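PDB 4KU4: Ras-3 from Cryphonectria parasitica from Cryphonectria parasitica, which is a Ras-family small G protein with a P-loop NTPase fold, here carrying guanosine-5'-diphosphate and magnesium. Local coordinates for residues 87-92 with 138-143. Sequence-based numbering, arbitrary orientation.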
# COMPACT_ATOMS: atom_id res chain seq x y z
N GLU A 87 6.83 -8.66 -2.30
CA GLU A 87 5.80 -9.68 -2.49
C GLU A 87 4.39 -9.06 -2.54
O GLU A 87 3.53 -9.52 -3.28
CB GLU A 87 5.87 -10.73 -1.36
CG GLU A 87 4.51 -11.36 -0.97
CD GLU A 87 4.55 -12.34 0.24
OE1 GLU A 87 4.91 -11.93 1.38
OE2 GLU A 87 4.16 -13.52 0.04
N LEU A 88 4.18 -8.03 -1.73
CA LEU A 88 2.86 -7.45 -1.56
C LEU A 88 2.96 -5.96 -1.81
O LEU A 88 4.02 -5.37 -1.64
CB LEU A 88 2.35 -7.70 -0.14
CG LEU A 88 2.48 -9.13 0.38
CD1 LEU A 88 2.26 -9.20 1.89
CD2 LEU A 88 1.52 -10.07 -0.36
N PHE A 89 1.84 -5.35 -2.18
CA PHE A 89 1.83 -3.97 -2.62
C PHE A 89 0.69 -3.12 -2.09
O PHE A 89 -0.47 -3.53 -2.07
CB PHE A 89 1.83 -3.92 -4.16
CG PHE A 89 3.05 -4.55 -4.76
CD1 PHE A 89 4.18 -3.78 -5.01
CD2 PHE A 89 3.09 -5.90 -5.04
CE1 PHE A 89 5.32 -4.34 -5.55
CE2 PHE A 89 4.23 -6.48 -5.59
CZ PHE A 89 5.35 -5.69 -5.83
N VAL A 90 1.05 -1.91 -1.67
CA VAL A 90 0.09 -0.92 -1.25
C VAL A 90 0.21 0.24 -2.23
O VAL A 90 1.23 0.94 -2.25
CB VAL A 90 0.39 -0.45 0.17
CG1 VAL A 90 -0.61 0.62 0.60
CG2 VAL A 90 0.38 -1.65 1.14
N ILE A 91 -0.81 0.41 -3.07
CA ILE A 91 -0.81 1.47 -4.06
C ILE A 91 -1.72 2.60 -3.58
O ILE A 91 -2.93 2.42 -3.47
CB ILE A 91 -1.23 0.91 -5.42
CG1 ILE A 91 -0.34 -0.30 -5.74
CG2 ILE A 91 -1.16 2.00 -6.51
CD1 ILE A 91 -0.55 -0.84 -7.15
N VAL A 92 -1.10 3.73 -3.27
CA VAL A 92 -1.79 4.83 -2.60
C VAL A 92 -2.20 5.95 -3.56
O VAL A 92 -1.43 6.37 -4.44
CB VAL A 92 -0.90 5.43 -1.49
CG1 VAL A 92 -1.67 6.44 -0.66
CG2 VAL A 92 -0.35 4.32 -0.61
N SER A 138 -5.01 -10.00 -5.64
CA SER A 138 -5.36 -9.86 -4.23
C SER A 138 -4.14 -9.50 -3.36
O SER A 138 -4.30 -9.14 -2.20
CB SER A 138 -6.05 -11.12 -3.69
OG SER A 138 -5.22 -12.26 -3.86
N LEU A 139 -2.94 -9.59 -3.92
CA LEU A 139 -1.73 -9.25 -3.16
C LEU A 139 -1.45 -7.75 -3.23
O LEU A 139 -0.42 -7.26 -2.75
CB LEU A 139 -0.51 -10.06 -3.66
CG LEU A 139 -0.67 -11.58 -3.53
CD1 LEU A 139 0.61 -12.31 -3.85
CD2 LEU A 139 -1.14 -11.94 -2.13
N VAL A 140 -2.37 -7.03 -3.86
CA VAL A 140 -2.30 -5.59 -3.96
C VAL A 140 -3.48 -4.98 -3.22
O VAL A 140 -4.59 -5.51 -3.25
CB VAL A 140 -2.38 -5.13 -5.43
CG1 VAL A 140 -2.34 -3.63 -5.52
CG2 VAL A 140 -1.24 -5.74 -6.23
N VAL A 141 -3.25 -3.86 -2.56
CA VAL A 141 -4.36 -3.09 -2.01
C VAL A 141 -4.29 -1.66 -2.52
O VAL A 141 -3.23 -1.02 -2.47
CB VAL A 141 -4.46 -3.15 -0.45
CG1 VAL A 141 -3.19 -2.66 0.22
CG2 VAL A 141 -5.69 -2.35 0.04
N LEU A 142 -5.40 -1.16 -3.05
CA LEU A 142 -5.50 0.24 -3.42
C LEU A 142 -5.97 1.01 -2.21
O LEU A 142 -7.00 0.67 -1.62
CB LEU A 142 -6.50 0.44 -4.54
CG LEU A 142 -6.20 -0.04 -5.96
CD1 LEU A 142 -7.51 0.04 -6.70
CD2 LEU A 142 -5.13 0.83 -6.64
N VAL A 143 -5.24 2.06 -1.86
CA VAL A 143 -5.55 2.84 -0.67
C VAL A 143 -5.97 4.25 -1.03
O VAL A 143 -5.22 4.98 -1.67
CB VAL A 143 -4.34 2.89 0.29
CG1 VAL A 143 -4.57 3.90 1.42
CG2 VAL A 143 -4.03 1.51 0.86
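Phe-89 and Ile-91 bond to Leu-139, Val-141 and Val-143 where strand 88-94 runs parallel to strand 140-145 in the Ras-type P-loop NTPase sheet, the directions of the short segments differing by 21°. Four backbone hydrogen bonds join them. Phe-89 N reaches Leu-139 O at 3.0 Å, and Phe-89 O takes Val-141 N at 2.8 Å; Ile-91 then repeats the pattern, its N bonding to Val-141 O and its O accepting Val-143 N. The other edge of strand 88-94 is bonded to strand 15-20 through Leu-88 and Val-90. The same carbonyl oxygens also receive CA-H...O contacts, Val-140 CA lying 3.3 Å from Phe-89 O.

Most apolar contacts fall on one or other face; before them, Leu-88 CD2 meets Leu-139 CD2 at 3.7 Å. Phe-89, Val-140 and Ile-91 pack under helix 98-118, Ile-91 CD1 lying 3.7 Å from Val-140 CG1, and Leu-142 shares their face. Val-90, Val-141, Val-92 and Val-143 occupy the other, where Val-141 packs on helix 182-196 and Val-92, its side chain about 6 Å from the guanosine-5'-diphosphate, touches Val-25. With its CG2 anti to the carbonyl carbon, Val-143 sets that methyl 3.5 Å from Val-90 CG1.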